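Local atomic coordinates of FAD-binding PCMH-type domain-containing protein (Gibberella zeae, PDB entry 6YJO), a protein that carries covalently bound FAD and probably works as an oxidoreductase acting on oligosaccharides. Residues His80-Val85 with Gly200-Ala205; Ser222-Val227 with Gln499-Ala504; Thr463-Glu468 with Lys472-Lys477. All blocks are in the same frame, centred on the assembly; numbering follows the deposited sequence.

Contact 1 of 3, residues His80-Val85 with Gly200-Ala205; sequences HISDAV and GTIRYA. With NAG (2-acetamido-2-deoxy-beta-D-glucopyranose), chain B; NAG (2-acetamido-2-deoxy-beta-D-glucopyranose), chain C.
Ser82 and Gly200 meet where helix 78-90 of the PCMH-type FAD-binding domain packs against the turn that leads into strand 202-206, and the junction illustrates how one short hydrogen bond can join a helix to the turn before a strand. On the tight side, the Ser82 hydroxyl points off the helix because OG lies anti to the backbone N (chi1 -179°). From there Ser82 OG donates to Gly200 O at 2.6 Å, lying in the carbonyl plane and on a lone pair of the oxygen. One helical turn further on, Val85 CG1 rests 3.6 Å from Gly200 N, with Gly200 CA close behind it. The bare backbone of Gly200, at a positive phi of 85°, thus fits between the serine and the valine.

Toward solvent the packing thins: exposed Ile202 touches with the end of its side chain, CD1 lying 3.9 Å from Ser82 CB. Beyond it come the sugars. Asn199, whose OD1 accepts from Thr201 N, begins an Asn-Gly-Thr sequence consistent with the attachment site of this glycan. Thr201 OG1 accepts from N2 of the first NAG at 2.8 Å. Arg203 reaches past that sugar to the second, its NE donating to NAG O7 at 2.9 Å, while its NH2 makes a weak bond to O4 of the first. Thr201 CG2 lies 3.6 Å above the plane of the Arg203 guanidinium, over its centre.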
loop_
_atom_site.group_PDB
_atom_site.type_symbol
_atom_site.label_atom_id
_atom_site.label_comp_id
_atom_site.label_asym_id
_atom_site.label_seq_id
_atom_site.Cartn_x
_atom_site.Cartn_y
_atom_site.Cartn_z
ATOM N N HIS A 80 25.714 -3.912 -5.541
ATOM C CA HIS A 80 25.183 -5.269 -5.626
ATOM C C HIS A 80 23.935 -5.310 -6.498
ATOM O O HIS A 80 23.814 -6.155 -7.393
ATOM C CB HIS A 80 24.874 -5.802 -4.224
ATOM C CG HIS A 80 26.081 -5.958 -3.352
ATOM N ND1 HIS A 80 26.063 -5.674 -2.004
ATOM C CD2 HIS A 80 27.338 -6.380 -3.631
ATOM C CE1 HIS A 80 27.258 -5.906 -1.490
ATOM N NE2 HIS A 80 28.049 -6.335 -2.457
ATOM N N ILE A 81 22.992 -4.398 -6.249
ATOM C CA ILE A 81 21.775 -4.344 -7.056
ATOM C C ILE A 81 22.124 -4.163 -8.529
ATOM O O ILE A 81 21.631 -4.896 -9.396
ATOM C CB ILE A 81 20.849 -3.221 -6.554
ATOM C CG1 ILE A 81 20.305 -3.556 -5.163
ATOM C CG2 ILE A 81 19.685 -3.019 -7.515
ATOM C CD1 ILE A 81 20.298 -2.378 -4.202
ATOM N N SER A 82 22.973 -3.180 -8.836
ATOM C CA SER A 82 23.351 -2.947 -10.226
ATOM C C SER A 82 23.945 -4.206 -10.846
ATOM O O SER A 82 23.539 -4.629 -11.934
ATOM C CB SER A 82 24.338 -1.781 -10.318
ATOM O OG SER A 82 24.696 -1.530 -11.667
ATOM N N ASP A 83 24.904 -4.829 -10.158
ATOM C CA ASP A 83 25.488 -6.063 -10.669
ATOM C C ASP A 83 24.450 -7.178 -10.737
ATOM O O ASP A 83 24.433 -7.961 -11.693
ATOM C CB ASP A 83 26.673 -6.484 -9.798
ATOM C CG ASP A 83 27.896 -5.609 -10.014
ATOM O OD1 ASP A 83 27.870 -4.758 -10.931
ATOM O OD2 ASP A 83 28.883 -5.770 -9.268
ATOM N N ALA A 84 23.569 -7.263 -9.737
ATOM C CA ALA A 84 22.530 -8.287 -9.756
ATOM C C ALA A 84 21.580 -8.071 -10.924
ATOM O O ALA A 84 21.160 -9.034 -11.575
ATOM C CB ALA A 84 21.761 -8.286 -8.433
ATOM N N VAL A 85 21.244 -6.811 -11.213
ATOM C CA VAL A 85 20.386 -6.514 -12.355
ATOM C C VAL A 85 21.103 -6.841 -13.657
ATOM O O VAL A 85 20.473 -7.304 -14.616
ATOM C CB VAL A 85 19.926 -5.043 -12.295
ATOM C CG1 VAL A 85 19.768 -4.448 -13.692
ATOM C CG2 VAL A 85 18.617 -4.936 -11.514
ATOM N N GLY A 200 21.244 -1.845 -15.705
ATOM C CA GLY A 200 22.216 -1.719 -14.640
ATOM C C GLY A 200 22.666 -0.306 -14.347
ATOM O O GLY A 200 23.304 -0.079 -13.311
ATOM N N THR A 201 22.359 0.652 -15.217
ATOM C CA THR A 201 22.711 2.041 -14.955
ATOM C C THR A 201 22.032 2.526 -13.682
ATOM O O THR A 201 20.840 2.290 -13.472
ATOM C CB THR A 201 22.304 2.920 -16.141
ATOM O OG1 THR A 201 23.200 2.697 -17.240
ATOM C CG2 THR A 201 22.333 4.393 -15.758
ATOM N N ILE A 202 22.799 3.201 -12.830
ATOM C CA ILE A 202 22.303 3.741 -11.568
ATOM C C ILE A 202 21.965 5.211 -11.778
ATOM O O ILE A 202 22.833 6.008 -12.152
ATOM C CB ILE A 202 23.334 3.578 -10.440
ATOM C CG1 ILE A 202 23.889 2.153 -10.404
ATOM C CG2 ILE A 202 22.702 3.926 -9.097
ATOM C CD1 ILE A 202 25.013 1.963 -9.393
ATOM N N ARG A 203 20.707 5.572 -11.532
ATOM C CA ARG A 203 20.247 6.949 -11.625
ATOM C C ARG A 203 19.783 7.444 -10.261
ATOM O O ARG A 203 19.334 6.663 -9.416
ATOM C CB ARG A 203 19.086 7.096 -12.620
ATOM C CG ARG A 203 19.426 6.791 -14.068
ATOM C CD ARG A 203 20.466 7.740 -14.615
ATOM N NE ARG A 203 20.580 7.603 -16.063
ATOM C CZ ARG A 203 21.689 7.818 -16.761
ATOM N NH1 ARG A 203 22.812 8.178 -16.154
ATOM N NH2 ARG A 203 21.671 7.663 -18.075
ATOM N N TYR A 204 19.898 8.753 -10.047
ATOM C CA TYR A 204 19.130 9.437 -9.016
ATOM C C TYR A 204 17.981 10.147 -9.719
ATOM O O TYR A 204 18.206 11.076 -10.503
ATOM C CB TYR A 204 19.970 10.425 -8.211
ATOM C CG TYR A 204 19.126 11.132 -7.176
ATOM C CD1 TYR A 204 18.644 10.451 -6.067
ATOM C CD2 TYR A 204 18.774 12.465 -7.329
ATOM C CE1 TYR A 204 17.855 11.077 -5.129
ATOM C CE2 TYR A 204 17.983 13.104 -6.396
ATOM C CZ TYR A 204 17.523 12.404 -5.296
ATOM O OH TYR A 204 16.738 13.033 -4.359
ATOM N N ALA A 205 16.756 9.701 -9.448
ATOM C CA ALA A 205 15.564 10.192 -10.125
ATOM C C ALA A 205 14.884 11.243 -9.258
ATOM O O ALA A 205 14.500 10.957 -8.118
ATOM C CB ALA A 205 14.610 9.036 -10.425
HETATM C C1 NAG B . 20.226 2.674 -19.621
HETATM C C2 NAG B . 21.276 3.481 -20.376
HETATM C C3 NAG B . 21.012 4.981 -20.232
HETATM C C4 NAG B . 19.568 5.328 -20.574
HETATM C C5 NAG B . 18.606 4.417 -19.818
HETATM C C6 NAG B . 17.167 4.610 -20.235
HETATM C C7 NAG B . 23.632 2.879 -20.722
HETATM C C8 NAG B . 24.940 2.557 -20.061
HETATM N N2 NAG B . 22.611 3.151 -19.901
HETATM O O3 NAG B . 21.896 5.688 -21.096
HETATM O O4 NAG B . 19.297 6.659 -20.150
HETATM O O5 NAG B . 18.929 3.042 -20.066
HETATM O O6 NAG B . 16.871 3.884 -21.420
HETATM O O7 NAG B . 23.505 2.889 -21.942
HETATM C C1 NAG C . 18.829 7.546 -21.181
HETATM C C2 NAG C . 18.319 8.791 -20.429
HETATM C C3 NAG C . 18.058 9.952 -21.392
HETATM C C4 NAG C . 19.296 10.215 -22.236
HETATM C C5 NAG C . 19.657 8.947 -22.993
HETATM C C6 NAG C . 20.903 9.098 -23.833
HETATM C C7 NAG C . 17.151 8.040 -18.402
HETATM C C8 NAG C . 15.821 7.767 -17.769
HETATM N N2 NAG C . 17.121 8.482 -19.664
HETATM O O3 NAG C . 17.739 11.105 -20.620
HETATM O O4 NAG C . 19.172 11.330 -23.116
HETATM O O5 NAG C . 19.930 7.906 -22.042
HETATM O O6 NAG C . 22.070 8.857 -23.058
HETATM O O7 NAG C . 18.207 7.870 -17.795
#

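Contact 2 of 3, residues Ser222-Val227 with Gln499-Ala504; sequences SSFGIV and QGIRPA. With FAD (flavin-adenine dinucleotide), chain D.
Ser223 OG takes the backbone N-H of Ile501 at an N-to-O distance of 2.9 Å and an N-H...O angle of 146°, a somewhat bent bond that ties the C-terminal tail to the turn entering strand 226-236. The hydroxyl thereby takes up an amide N-H in a segment without regular helix or strand. The serine torsion is rotated well off a staggered position (chi1 -102°), and the hydroxyl is then close to Gly500 as well, Ser223 OG lying 3.5 Å from Gly500 CA. Ile501 leans over this bond. With CG1 beside its backbone N, the branch stays over the serine while also passing the aromatic ring of Phe224, which it meets obliquely, Ile501 CG1 being 4.4 Å from Phe224 CE1.

A few residues along, the start of strand 226-236 binds the cofactor. Both hydrogen bonds to the adenine come from the Val227 backbone: its O accepts from FAD N6A at 2.8 Å, and its N donates to FAD N1A at 3.1 Å. Gly225 O approaches FAD C2A, and at the start of the segment Ser222 CB lies beside the ribose hydroxyl O3B.

Helix 479-489 covers the apolar side, Leu482 and Leu485 packing on Phe224 and Lys486 on Ile501. Beyond the turn, strand 226-236 joins the antiparallel sheet through the backbone pairing of Ile226 with Val196 of strand 190-196.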
loop_
_atom_site.group_PDB
_atom_site.type_symbol
_atom_site.label_atom_id
_atom_site.label_comp_id
_atom_site.label_asym_id
_atom_site.label_seq_id
_atom_site.Cartn_x
_atom_site.Cartn_y
_atom_site.Cartn_z
ATOM N N SER A 222 7.138 0.045 -9.294
ATOM C CA SER A 222 7.541 -1.359 -9.287
ATOM C C SER A 222 7.881 -1.874 -10.679
ATOM O O SER A 222 8.573 -2.890 -10.803
ATOM C CB SER A 222 6.427 -2.226 -8.685
ATOM O OG SER A 222 5.187 -1.987 -9.331
ATOM N N SER A 223 7.419 -1.193 -11.725
ATOM C CA SER A 223 7.546 -1.661 -13.098
ATOM C C SER A 223 8.716 -1.041 -13.854
ATOM O O SER A 223 8.902 -1.356 -15.034
ATOM C CB SER A 223 6.248 -1.369 -13.857
ATOM O OG SER A 223 5.449 -2.530 -13.981
ATOM N N PHE A 224 9.515 -0.180 -13.215
ATOM C CA PHE A 224 10.489 0.629 -13.937
ATOM C C PHE A 224 11.926 0.493 -13.458
ATOM O O PHE A 224 12.827 1.005 -14.133
ATOM C CB PHE A 224 10.090 2.109 -13.871
ATOM C CG PHE A 224 8.810 2.411 -14.582
ATOM C CD1 PHE A 224 7.595 2.262 -13.935
ATOM C CD2 PHE A 224 8.818 2.819 -15.903
ATOM C CE1 PHE A 224 6.412 2.527 -14.589
ATOM C CE2 PHE A 224 7.638 3.086 -16.564
ATOM C CZ PHE A 224 6.432 2.942 -15.907
ATOM N N GLY A 225 12.178 -0.158 -12.333
ATOM C CA GLY A 225 13.544 -0.317 -11.880
ATOM C C GLY A 225 13.592 -0.812 -10.454
ATOM O O GLY A 225 12.567 -0.994 -9.794
ATOM N N ILE A 226 14.820 -1.026 -9.989
ATOM C CA ILE A 226 15.083 -1.499 -8.635
ATOM C C ILE A 226 15.550 -0.293 -7.826
ATOM O O ILE A 226 16.696 0.151 -7.948
ATOM C CB ILE A 226 16.120 -2.625 -8.612
ATOM C CG1 ILE A 226 15.771 -3.710 -9.632
ATOM C CG2 ILE A 226 16.202 -3.236 -7.214
ATOM C CD1 ILE A 226 14.604 -4.588 -9.218
ATOM N N VAL A 227 14.655 0.243 -6.996
ATOM C CA VAL A 227 15.010 1.352 -6.121
ATOM C C VAL A 227 15.857 0.842 -4.962
ATOM O O VAL A 227 15.603 -0.237 -4.405
ATOM C CB VAL A 227 13.742 2.059 -5.614
ATOM C CG1 VAL A 227 14.088 3.057 -4.519
ATOM C CG2 VAL A 227 13.031 2.751 -6.763
ATOM N N GLN A 499 0.539 -7.987 -12.896
ATOM C CA GLN A 499 -0.222 -6.764 -13.129
ATOM C C GLN A 499 0.690 -5.570 -13.383
ATOM O O GLN A 499 0.330 -4.428 -13.085
ATOM C CB GLN A 499 -1.160 -6.504 -11.955
ATOM C CG GLN A 499 -2.322 -7.479 -11.935
ATOM C CD GLN A 499 -3.081 -7.507 -10.621
ATOM O OE1 GLN A 499 -2.959 -6.603 -9.793
ATOM N NE2 GLN A 499 -3.871 -8.557 -10.424
ATOM N N GLY A 500 1.863 -5.821 -13.966
ATOM C CA GLY A 500 2.806 -4.757 -14.222
ATOM C C GLY A 500 2.479 -3.989 -15.486
ATOM O O GLY A 500 1.688 -4.419 -16.324
ATOM N N ILE A 501 3.090 -2.812 -15.611
ATOM C CA ILE A 501 2.934 -2.023 -16.825
ATOM C C ILE A 501 3.603 -2.749 -17.985
ATOM O O ILE A 501 4.789 -3.099 -17.923
ATOM C CB ILE A 501 3.523 -0.617 -16.637
ATOM C CG1 ILE A 501 2.885 0.089 -15.433
ATOM C CG2 ILE A 501 3.351 0.206 -17.912
ATOM C CD1 ILE A 501 1.371 0.136 -15.454
ATOM N N ARG A 502 2.844 -2.976 -19.053
ATOM C CA ARG A 502 3.353 -3.633 -20.251
ATOM C C ARG A 502 3.880 -2.590 -21.229
ATOM O O ARG A 502 3.197 -1.591 -21.480
ATOM C CB ARG A 502 2.256 -4.452 -20.918
ATOM C CG ARG A 502 1.649 -5.514 -20.013
ATOM C CD ARG A 502 2.605 -6.684 -19.818
ATOM N NE ARG A 502 1.980 -7.794 -19.095
ATOM C CZ ARG A 502 2.357 -8.242 -17.898
ATOM N NH1 ARG A 502 3.377 -7.694 -17.246
ATOM N NH2 ARG A 502 1.705 -9.262 -17.348
ATOM N N PRO A 503 5.070 -2.774 -21.802
ATOM C CA PRO A 503 5.593 -1.764 -22.729
ATOM C C PRO A 503 4.708 -1.615 -23.954
ATOM O O PRO A 503 4.096 -2.573 -24.430
ATOM C CB PRO A 503 6.976 -2.308 -23.109
ATOM C CG PRO A 503 6.878 -3.784 -22.890
ATOM C CD PRO A 503 5.967 -3.937 -21.693
ATOM N N ALA A 504 4.639 -0.386 -24.457
ATOM C CA ALA A 504 3.936 -0.140 -25.706
ATOM C C ALA A 504 4.740 -0.716 -26.867
ATOM O O ALA A 504 5.953 -0.501 -26.966
ATOM C CB ALA A 504 3.699 1.357 -25.893
HETATM P PA FAD D . 6.892 -6.382 -1.514
HETATM O O1A FAD D . 6.236 -7.664 -1.867
HETATM O O2A FAD D . 8.367 -6.521 -1.104
HETATM O O5B FAD D . 6.749 -5.338 -2.686
HETATM C C5B FAD D . 5.476 -5.089 -3.317
HETATM C C4B FAD D . 5.707 -4.514 -4.688
HETATM O O4B FAD D . 6.770 -3.531 -4.624
HETATM C C3B FAD D . 6.138 -5.531 -5.741
HETATM O O3B FAD D . 5.633 -5.177 -7.023
HETATM C C2B FAD D . 7.661 -5.430 -5.680
HETATM O O2B FAD D . 8.274 -5.846 -6.892
HETATM C C1B FAD D . 7.836 -3.929 -5.466
HETATM N N9A FAD D . 9.104 -3.559 -4.844
HETATM C C8A FAD D . 9.553 -3.886 -3.589
HETATM N N7A FAD D . 10.744 -3.419 -3.304
HETATM C C5A FAD D . 11.109 -2.733 -4.458
HETATM C C6A FAD D . 12.264 -2.010 -4.801
HETATM N N6A FAD D . 13.313 -1.844 -3.991
HETATM N N1A FAD D . 12.306 -1.453 -6.032
HETATM C C2A FAD D . 11.262 -1.612 -6.847
HETATM N N3A FAD D . 10.122 -2.271 -6.632
HETATM C C4A FAD D . 10.108 -2.817 -5.407
HETATM N N1 FAD D . -1.285 -0.413 2.486
HETATM C C2 FAD D . -1.823 0.805 2.789
HETATM O O2 FAD D . -1.957 1.685 1.931
HETATM N N3 FAD D . -2.229 1.073 4.087
HETATM C C4 FAD D . -2.148 0.205 5.158
HETATM O O4 FAD D . -2.540 0.551 6.270
HETATM C C4X FAD D . -1.577 -1.085 4.824
HETATM N N5 FAD D . -1.461 -1.969 5.776
HETATM C C5X FAD D . -0.909 -3.199 5.454
HETATM C C6 FAD D . -0.802 -4.170 6.443
HETATM C C7 FAD D . -0.231 -5.409 6.182
HETATM C C7M FAD D . -0.114 -6.420 7.293
HETATM C C8 FAD D . 0.183 -5.716 4.875
HETATM C C8M FAD D . 0.796 -7.049 4.544
HETATM C C9 FAD D . 0.056 -4.757 3.874
HETATM C C9A FAD D . -0.489 -3.510 4.153
HETATM N N10 FAD D . -0.623 -2.519 3.161
HETATM C C10 FAD D . -1.171 -1.299 3.458
HETATM C "C1'" FAD D . -0.232 -2.791 1.772
HETATM C "C2'" FAD D . 1.177 -2.336 1.424
HETATM O "O2'" FAD D . 1.195 -0.923 1.224
HETATM C "C3'" FAD D . 1.605 -3.028 0.130
HETATM O "O3'" FAD D . 1.462 -4.432 0.313
HETATM C "C4'" FAD D . 3.042 -2.738 -0.298
HETATM O "O4'" FAD D . 3.101 -2.529 -1.709
HETATM C "C5'" FAD D . 3.960 -3.874 0.088
HETATM O "O5'" FAD D . 5.327 -3.428 0.004
HETATM P P FAD D . 6.500 -4.351 0.478
HETATM O O1P FAD D . 7.831 -3.800 -0.042
HETATM O O2P FAD D . 6.396 -4.567 1.943
HETATM O O3P FAD D . 6.129 -5.702 -0.302
#

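Contact 3 of 3, residues Thr463-Glu468 with Lys472-Lys477; sequences TQLSNE and KRYYGK
Glu468 and Lys472 are joined by main-chain hydrogen bonding, the i to i+4 step of helix 467-475: Lys472 N donates to Glu468 O at 3.2 Å. The donor stands 35° out of the carbonyl plane, and Lys472 CB lies equally near the same oxygen. At the far end Gly476 N closes on Lys472 O at 3.0 Å before its positive phi turns the chain out of the helix. Side-chain capping serves the other end, where Ser466 is the N-cap and its OG bonds Glu469 N; a weak bond also runs from Ser466 OG to Glu468 OE1.

The helix belongs to the berberine-like C-terminal region, where the residues leading into it pack back against its last turn. In a loose van der Waals contact, Leu465 and Tyr474 cross obliquely, the methyl Leu465 CD1 lying 4.2 Å from the hydroxyl Tyr474 OH. The tyrosine gets there because its CG is beside the backbone N (chi1 -53°), which sends the ring back along the helix. The methylene Tyr474 CB also sits 3.6 Å above the centre of the Tyr475 ring.

Polar and charged interactions lead to other parts of the chain. Tyr474 OH is hydrogen-bonded to Gln499 OE1, and Asn467 ND2 to Gly500 O. Lys472 and Arg473 both form salt bridges with Asp451, and the extended lysine chain carries Lys472 CE past the Arg473 guanidinium, 3.6 Å above its plane.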
loop_
_atom_site.group_PDB
_atom_site.type_symbol
_atom_site.label_atom_id
_atom_site.label_comp_id
_atom_site.label_asym_id
_atom_site.label_seq_id
_atom_site.Cartn_x
_atom_site.Cartn_y
_atom_site.Cartn_z
ATOM N N THR A 463 -5.709 -9.836 -6.838
ATOM C CA THR A 463 -4.844 -10.773 -7.542
ATOM C C THR A 463 -5.554 -11.441 -8.714
ATOM O O THR A 463 -4.895 -11.856 -9.673
ATOM C CB THR A 463 -4.328 -11.823 -6.563
ATOM O OG1 THR A 463 -3.175 -12.467 -7.115
ATOM C CG2 THR A 463 -5.407 -12.861 -6.268
ATOM N N GLN A 464 -6.881 -11.545 -8.670
ATOM C CA GLN A 464 -7.630 -12.282 -9.681
ATOM C C GLN A 464 -7.888 -11.471 -10.948
ATOM O O GLN A 464 -8.623 -11.940 -11.823
ATOM C CB GLN A 464 -8.967 -12.758 -9.102
ATOM C CG GLN A 464 -8.846 -13.627 -7.861
ATOM C CD GLN A 464 -8.099 -14.921 -8.121
ATOM O OE1 GLN A 464 -6.918 -15.044 -7.796
ATOM N NE2 GLN A 464 -8.788 -15.897 -8.706
ATOM N N LEU A 465 -7.299 -10.284 -11.074
ATOM C CA LEU A 465 -7.609 -9.387 -12.179
ATOM C C LEU A 465 -6.696 -9.621 -13.375
ATOM O O LEU A 465 -5.503 -9.898 -13.221
ATOM C CB LEU A 465 -7.497 -7.931 -11.728
ATOM C CG LEU A 465 -8.652 -7.430 -10.866
ATOM C CD1 LEU A 465 -8.426 -5.986 -10.476
ATOM C CD2 LEU A 465 -9.975 -7.586 -11.604
ATOM N N SER A 466 -7.272 -9.505 -14.571
ATOM C CA SER A 466 -6.472 -9.507 -15.788
ATOM C C SER A 466 -5.604 -8.258 -15.831
ATOM O O SER A 466 -5.997 -7.192 -15.347
ATOM C CB SER A 466 -7.375 -9.568 -17.023
ATOM O OG SER A 466 -8.153 -8.387 -17.146
ATOM N N ASN A 467 -4.400 -8.400 -16.391
ATOM C CA ASN A 467 -3.514 -7.251 -16.543
ATOM C C ASN A 467 -4.257 -6.050 -17.117
ATOM O O ASN A 467 -4.124 -4.932 -16.609
ATOM C CB ASN A 467 -2.323 -7.627 -17.430
ATOM C CG ASN A 467 -1.353 -6.480 -17.629
ATOM O OD1 ASN A 467 -1.521 -5.658 -18.533
ATOM N ND2 ASN A 467 -0.316 -6.428 -16.793
ATOM N N GLU A 468 -5.061 -6.257 -18.164
ATOM C CA GLU A 468 -5.794 -5.135 -18.749
ATOM C C GLU A 468 -6.707 -4.476 -17.721
ATOM O O GLU A 468 -6.748 -3.244 -17.623
ATOM C CB GLU A 468 -6.596 -5.577 -19.984
ATOM C CG GLU A 468 -7.096 -7.026 -20.016
ATOM C CD GLU A 468 -8.479 -7.163 -20.659
ATOM O OE1 GLU A 468 -9.247 -8.071 -20.270
ATOM O OE2 GLU A 468 -8.799 -6.352 -21.552
ATOM N N LYS A 472 -5.898 -0.830 -15.736
ATOM C CA LYS A 472 -6.946 0.161 -15.965
ATOM C C LYS A 472 -7.400 0.794 -14.655
ATOM O O LYS A 472 -7.600 2.013 -14.581
ATOM C CB LYS A 472 -8.137 -0.476 -16.686
ATOM C CG LYS A 472 -9.434 0.336 -16.595
ATOM C CD LYS A 472 -10.488 -0.143 -17.588
ATOM C CE LYS A 472 -11.822 0.572 -17.380
ATOM N NZ LYS A 472 -12.603 0.715 -18.641
ATOM N N ARG A 473 -7.556 -0.017 -13.608
ATOM C CA ARG A 473 -8.155 0.433 -12.358
ATOM C C ARG A 473 -7.137 1.036 -11.398
ATOM O O ARG A 473 -7.455 2.006 -10.700
ATOM C CB ARG A 473 -8.880 -0.735 -11.681
ATOM C CG ARG A 473 -10.015 -1.323 -12.507
ATOM C CD ARG A 473 -11.161 -0.338 -12.703
ATOM N NE ARG A 473 -12.182 -0.872 -13.600
ATOM C CZ ARG A 473 -13.210 -0.173 -14.074
ATOM N NH1 ARG A 473 -13.368 1.102 -13.740
ATOM N NH2 ARG A 473 -14.082 -0.755 -14.890
ATOM N N TYR A 474 -5.920 0.485 -11.333
ATOM C CA TYR A 474 -4.919 1.062 -10.438
ATOM C C TYR A 474 -4.420 2.403 -10.962
ATOM O O TYR A 474 -4.202 3.340 -10.182
ATOM C CB TYR A 474 -3.723 0.123 -10.267
ATOM C CG TYR A 474 -4.023 -1.294 -9.836
ATOM C CD1 TYR A 474 -5.239 -1.646 -9.260
ATOM C CD2 TYR A 474 -3.063 -2.283 -9.994
ATOM C CE1 TYR A 474 -5.487 -2.954 -8.872
ATOM C CE2 TYR A 474 -3.301 -3.585 -9.605
ATOM C CZ TYR A 474 -4.513 -3.917 -9.049
ATOM O OH TYR A 474 -4.756 -5.214 -8.664
ATOM N N TYR A 475 -4.227 2.511 -12.277
ATOM C CA TYR A 475 -3.489 3.613 -12.870
ATOM C C TYR A 475 -4.324 4.497 -13.784
ATOM O O TYR A 475 -3.845 5.564 -14.184
ATOM C CB TYR A 475 -2.279 3.063 -13.641
ATOM C CG TYR A 475 -1.454 2.122 -12.790
ATOM C CD1 TYR A 475 -1.008 2.510 -11.535
ATOM C CD2 TYR A 475 -1.161 0.837 -13.215
ATOM C CE1 TYR A 475 -0.270 1.654 -10.737
ATOM C CE2 TYR A 475 -0.425 -0.025 -12.423
ATOM C CZ TYR A 475 0.016 0.388 -11.186
ATOM O OH TYR A 475 0.747 -0.467 -10.398
ATOM N N GLY A 476 -5.542 4.095 -14.124
ATOM C CA GLY A 476 -6.469 5.017 -14.761
ATOM C C GLY A 476 -5.908 5.623 -16.032
ATOM O O GLY A 476 -5.363 4.927 -16.895
ATOM N N LYS A 477 -6.046 6.945 -16.155
ATOM C CA LYS A 477 -5.647 7.663 -17.361
ATOM C C LYS A 477 -4.145 7.923 -17.427
ATOM O O LYS A 477 -3.688 8.604 -18.352
ATOM C CB LYS A 477 -6.411 8.988 -17.467
ATOM C CG LYS A 477 -6.070 10.010 -16.385
ATOM C CD LYS A 477 -6.794 11.330 -16.632
ATOM C CE LYS A 477 -6.522 12.335 -15.524
ATOM N NZ LYS A 477 -6.909 13.721 -15.913
#

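Contacts 1 and 2 are the buried pair, and they touch where helix 78-90 packs on strand 226-236: Ile81 CG2 is 3.5 Å from Ile226 CG2, and Val85 CG2 is 3.6 Å from Ile226 CG1. Each is centred on a single serine hydroxyl, which donates to a carbonyl in contact 1 and accepts a backbone N-H in contact 2. Contact 1 shades off into glycan, contact 2 into the adenine of FAD. Contact 3 is only partly buried, local to one helix and the residues leading into it, and richer in charge. It adjoins contact 2, Ile501 CD1 packing 3.5 Å from Tyr475 CD2, whereas contacts 1 and 3 stay about 17 Å apart at their nearest atoms.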